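Local coordinates for L protein (PDB 5MV0) that probably cleaves capped host mRNAs as the cap-snatching endonuclease domain of a reptarenavirus polymerase, at residues 97-108 with 135-146. Sequence-based numbering, arbitrary orientation.
Sequences MTIIVLEASTRS and GWLFNIIVISET
Strands 98-106 and 137-145 are neighbouring parallel strands of the PDDEXK nuclease fold, joined by a beta-alpha-beta crossover, with Thr98 beside Leu137 and Thr106 beside Glu145. Ten backbone hydrogen bonds run from Leu137 N to Met97 O through to Arg107 N to Glu145 O (2.9 Å). At the start, Met97 CA lies over the six-membered ring of Trp136, 3.8 Å from its centroid, a CH-pi contact. The Met97 chain bends at chi2 and chi3, which brings CE over the same indole, 3.6 Å from Trp136 NE1. Phe138 has CG anti to the backbone N (chi1 -176°). Its ring leans toward the partner strand, with CD1 3.8 Å from Ile99 CG2 and CZ 3.7 Å from Val101 CG2. On the other face, Ile100 CG2 meets Ile141 CD1 at 3.7 Å. Near the far end, Ser105 OG and Ser144 OG share a hydrogen bond of 2.9 Å. A water bonds to Ser105 OG and donates to Ile143 O. Glu103 turns its carboxylate away from strand 137-145, to Lys123 and Tyr124. Helix 110-122 packs on the face of Ser105 and Ser144, helix 34-57 on that of Leu102 and Thr106. Strand 89-93 pairs antiparallel with the other edge of 98-106.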
loop_
_atom_site.group_PDB
_atom_site.type_symbol
_atom_site.label_atom_id
_atom_site.label_comp_id
_atom_site.label_asym_id
_atom_site.label_seq_id
_atom_site.Cartn_x
_atom_site.Cartn_y
_atom_site.Cartn_z
ATOM N N MET B 97 31.259 -15.958 -3.742
ATOM C CA MET B 97 31.742 -16.012 -2.363
ATOM C C MET B 97 31.854 -14.609 -1.772
ATOM O O MET B 97 32.911 -14.185 -1.293
ATOM C CB MET B 97 33.082 -16.736 -2.292
ATOM C CG MET B 97 33.134 -17.978 -3.148
ATOM S SD MET B 97 32.879 -19.438 -2.155
ATOM C CE MET B 97 34.340 -19.358 -1.137
ATOM N N THR B 98 30.751 -13.866 -1.842
ATOM C CA THR B 98 30.730 -12.472 -1.422
ATOM C C THR B 98 29.509 -12.219 -0.550
ATOM O O THR B 98 28.407 -12.685 -0.866
ATOM C CB THR B 98 30.718 -11.528 -2.630
ATOM O OG1 THR B 98 31.878 -11.765 -3.439
ATOM C CG2 THR B 98 30.725 -10.074 -2.171
ATOM N N ILE B 99 29.719 -11.513 0.557
ATOM C CA ILE B 99 28.647 -11.002 1.404
ATOM C C ILE B 99 28.680 -9.485 1.320
ATOM O O ILE B 99 29.755 -8.881 1.405
ATOM C CB ILE B 99 28.804 -11.469 2.861
ATOM C CG1 ILE B 99 28.633 -12.990 2.949
ATOM C CG2 ILE B 99 27.812 -10.732 3.772
ATOM C CD1 ILE B 99 29.162 -13.591 4.246
ATOM N N ILE B 100 27.512 -8.871 1.135
ATOM C CA ILE B 100 27.370 -7.421 1.184
ATOM C C ILE B 100 26.480 -7.071 2.372
ATOM O O ILE B 100 25.497 -7.770 2.644
ATOM C CB ILE B 100 26.787 -6.877 -0.135
ATOM C CG1 ILE B 100 27.689 -7.264 -1.318
ATOM C CG2 ILE B 100 26.619 -5.377 -0.068
ATOM C CD1 ILE B 100 27.061 -7.022 -2.675
ATOM N N VAL B 101 26.842 -6.019 3.104
ATOM C CA VAL B 101 25.976 -5.460 4.137
ATOM C C VAL B 101 25.858 -3.959 3.917
ATOM O O VAL B 101 26.805 -3.292 3.488
ATOM C CB VAL B 101 26.464 -5.755 5.572
ATOM C CG1 VAL B 101 26.340 -7.237 5.906
ATOM C CG2 VAL B 101 27.894 -5.243 5.774
ATOM N N LEU B 102 24.676 -3.428 4.219
ATOM C CA LEU B 102 24.362 -2.027 4.009
ATOM C C LEU B 102 23.983 -1.381 5.333
ATOM O O LEU B 102 23.213 -1.955 6.114
ATOM C CB LEU B 102 23.207 -1.870 3.003
ATOM C CG LEU B 102 22.536 -0.493 3.018
ATOM C CD1 LEU B 102 23.451 0.550 2.393
ATOM C CD2 LEU B 102 21.184 -0.549 2.316
ATOM N N GLU B 103 24.528 -0.193 5.580
ATOM C CA GLU B 103 24.077 0.700 6.646
ATOM C C GLU B 103 23.658 2.003 5.982
ATOM O O GLU B 103 24.493 2.705 5.398
ATOM C CB GLU B 103 25.173 0.943 7.683
ATOM C CG GLU B 103 25.620 -0.309 8.451
ATOM C CD GLU B 103 24.567 -0.806 9.432
ATOM O OE1 GLU B 103 23.568 -0.084 9.661
ATOM O OE2 GLU B 103 24.739 -1.919 9.972
ATOM N N ALA B 104 22.370 2.330 6.064
ATOM C CA ALA B 104 21.827 3.505 5.390
ATOM C C ALA B 104 21.230 4.464 6.406
ATOM O O ALA B 104 20.585 4.041 7.373
ATOM C CB ALA B 104 20.756 3.110 4.363
ATOM N N SER B 105 21.428 5.756 6.180
ATOM C CA SER B 105 20.880 6.757 7.080
ATOM C C SER B 105 20.736 8.062 6.322
ATOM O O SER B 105 21.313 8.247 5.243
ATOM C CB SER B 105 21.782 6.952 8.299
ATOM O OG SER B 105 23.013 7.520 7.869
ATOM N N THR B 106 19.973 8.975 6.909
ATOM C CA THR B 106 19.919 10.351 6.449
ATOM C C THR B 106 20.426 11.257 7.553
ATOM O O THR B 106 20.134 11.037 8.733
ATOM C CB THR B 106 18.489 10.781 6.027
ATOM O OG1 THR B 106 17.612 10.737 7.166
ATOM C CG2 THR B 106 17.956 9.864 4.933
ATOM N N ARG B 107 21.207 12.260 7.157
ATOM C CA ARG B 107 21.701 13.305 8.045
ATOM C C ARG B 107 21.820 14.544 7.181
ATOM O O ARG B 107 22.401 14.470 6.094
ATOM C CB ARG B 107 23.063 12.964 8.677
ATOM C CG ARG B 107 23.093 11.801 9.690
ATOM C CD ARG B 107 22.265 12.135 10.931
ATOM N NE ARG B 107 22.452 11.152 12.001
ATOM C CZ ARG B 107 21.834 9.973 12.048
ATOM N NH1 ARG B 107 21.000 9.625 11.073
ATOM N NH2 ARG B 107 22.051 9.145 13.064
ATOM N N SER B 108 21.271 15.664 7.647
ATOM C CA SER B 108 21.146 16.820 6.759
ATOM C C SER B 108 22.499 17.476 6.495
ATOM O O SER B 108 22.753 17.954 5.383
ATOM C CB SER B 108 20.163 17.844 7.336
ATOM O OG SER B 108 20.562 18.263 8.633
ATOM N N GLY B 135 38.472 -16.891 2.497
ATOM C CA GLY B 135 38.340 -16.776 1.056
ATOM C C GLY B 135 37.107 -16.037 0.582
ATOM O O GLY B 135 36.840 -16.017 -0.624
ATOM N N TRP B 136 36.344 -15.440 1.492
ATOM C CA TRP B 136 35.144 -14.688 1.154
ATOM C C TRP B 136 35.450 -13.196 1.073
ATOM O O TRP B 136 36.393 -12.693 1.687
ATOM C CB TRP B 136 34.043 -14.927 2.196
ATOM C CG TRP B 136 33.318 -16.230 2.038
ATOM C CD1 TRP B 136 33.803 -17.485 2.304
ATOM C CD2 TRP B 136 31.970 -16.406 1.600
ATOM N NE1 TRP B 136 32.839 -18.428 2.044
ATOM C CE2 TRP B 136 31.702 -17.791 1.615
ATOM C CE3 TRP B 136 30.959 -15.525 1.197
ATOM C CZ2 TRP B 136 30.470 -18.314 1.244
ATOM C CZ3 TRP B 136 29.738 -16.044 0.822
ATOM C CH2 TRP B 136 29.503 -17.430 0.844
ATOM N N LEU B 137 34.632 -12.490 0.303
ATOM C CA LEU B 137 34.607 -11.035 0.331
ATOM C C LEU B 137 33.490 -10.568 1.261
ATOM O O LEU B 137 32.414 -11.171 1.314
ATOM C CB LEU B 137 34.406 -10.457 -1.074
ATOM C CG LEU B 137 35.634 -9.978 -1.862
ATOM C CD1 LEU B 137 36.805 -10.933 -1.726
ATOM C CD2 LEU B 137 35.287 -9.765 -3.332
ATOM N N PHE B 138 33.756 -9.506 2.007
ATOM C CA PHE B 138 32.782 -8.920 2.922
ATOM C C PHE B 138 32.790 -7.420 2.650
ATOM O O PHE B 138 33.691 -6.705 3.090
ATOM C CB PHE B 138 33.119 -9.242 4.374
ATOM C CG PHE B 138 32.093 -8.745 5.360
ATOM C CD1 PHE B 138 30.864 -9.373 5.478
ATOM C CD2 PHE B 138 32.362 -7.654 6.165
ATOM C CE1 PHE B 138 29.915 -8.918 6.382
ATOM C CE2 PHE B 138 31.424 -7.199 7.075
ATOM C CZ PHE B 138 30.195 -7.837 7.183
ATOM N N ASN B 139 31.794 -6.943 1.914
ATOM C CA ASN B 139 31.746 -5.552 1.485
ATOM C C ASN B 139 30.725 -4.799 2.332
ATOM O O ASN B 139 29.521 -5.080 2.279
ATOM C CB ASN B 139 31.432 -5.467 -0.006
ATOM C CG ASN B 139 32.516 -6.112 -0.864
ATOM O OD1 ASN B 139 33.656 -6.288 -0.421
ATOM N ND2 ASN B 139 32.166 -6.456 -2.099
ATOM N N ILE B 140 31.213 -3.838 3.110
ATOM C CA ILE B 140 30.380 -3.024 3.988
ATOM C C ILE B 140 30.090 -1.727 3.252
ATOM O O ILE B 140 30.992 -0.917 3.032
ATOM C CB ILE B 140 31.068 -2.746 5.328
ATOM C CG1 ILE B 140 31.458 -4.049 6.011
ATOM C CG2 ILE B 140 30.166 -1.895 6.234
ATOM C CD1 ILE B 140 32.589 -3.877 7.016
ATOM N N ILE B 141 28.835 -1.526 2.865
ATOM C CA ILE B 141 28.415 -0.304 2.193
ATOM C C ILE B 141 27.703 0.569 3.218
ATOM O O ILE B 141 26.718 0.147 3.835
ATOM C CB ILE B 141 27.519 -0.612 0.982
ATOM C CG1 ILE B 141 28.267 -1.551 0.030
ATOM C CG2 ILE B 141 27.122 0.682 0.263
ATOM C CD1 ILE B 141 27.483 -1.972 -1.207
ATOM N N VAL B 142 28.213 1.778 3.418
ATOM C CA VAL B 142 27.687 2.710 4.405
ATOM C C VAL B 142 27.320 3.989 3.668
ATOM O O VAL B 142 28.187 4.636 3.067
ATOM C CB VAL B 142 28.701 2.974 5.532
ATOM C CG1 VAL B 142 28.124 3.916 6.586
ATOM C CG2 VAL B 142 29.121 1.656 6.163
ATOM N N ILE B 143 26.038 4.340 3.697
ATOM C CA ILE B 143 25.502 5.488 2.973
ATOM C C ILE B 143 24.813 6.404 3.972
ATOM O O ILE B 143 23.952 5.957 4.736
ATOM C CB ILE B 143 24.513 5.045 1.879
ATOM C CG1 ILE B 143 25.230 4.303 0.756
ATOM C CG2 ILE B 143 23.710 6.232 1.312
ATOM C CD1 ILE B 143 24.238 3.598 -0.180
ATOM N N SER B 144 25.183 7.682 3.964
ATOM C CA SER B 144 24.486 8.687 4.759
ATOM C C SER B 144 24.266 9.918 3.895
ATOM O O SER B 144 25.231 10.572 3.486
ATOM C CB SER B 144 25.264 9.046 6.027
ATOM O OG SER B 144 24.479 9.864 6.875
ATOM N N GLU B 145 23.002 10.249 3.640
ATOM C CA GLU B 145 22.642 11.241 2.637
ATOM C C GLU B 145 21.748 12.318 3.229
ATOM O O GLU B 145 21.116 12.132 4.272
ATOM C CB GLU B 145 21.975 10.555 1.436
ATOM C CG GLU B 145 23.022 9.830 0.631
ATOM C CD GLU B 145 22.464 8.934 -0.435
ATOM O OE1 GLU B 145 21.224 8.770 -0.506
ATOM O OE2 GLU B 145 23.284 8.377 -1.196
ATOM N N THR B 146 21.716 13.466 2.582
ATOM C CA THR B 146 20.957 14.596 3.065
ATOM C C THR B 146 19.485 14.391 3.162
ATOM O O THR B 146 18.886 14.842 4.056
ATOM C CB THR B 146 21.171 15.882 2.225
ATOM O OG1 THR B 146 22.545 16.073 1.993
ATOM C CG2 THR B 146 20.769 16.974 2.954
HETATM O O HOH W 1 24.643 5.439 7.566
#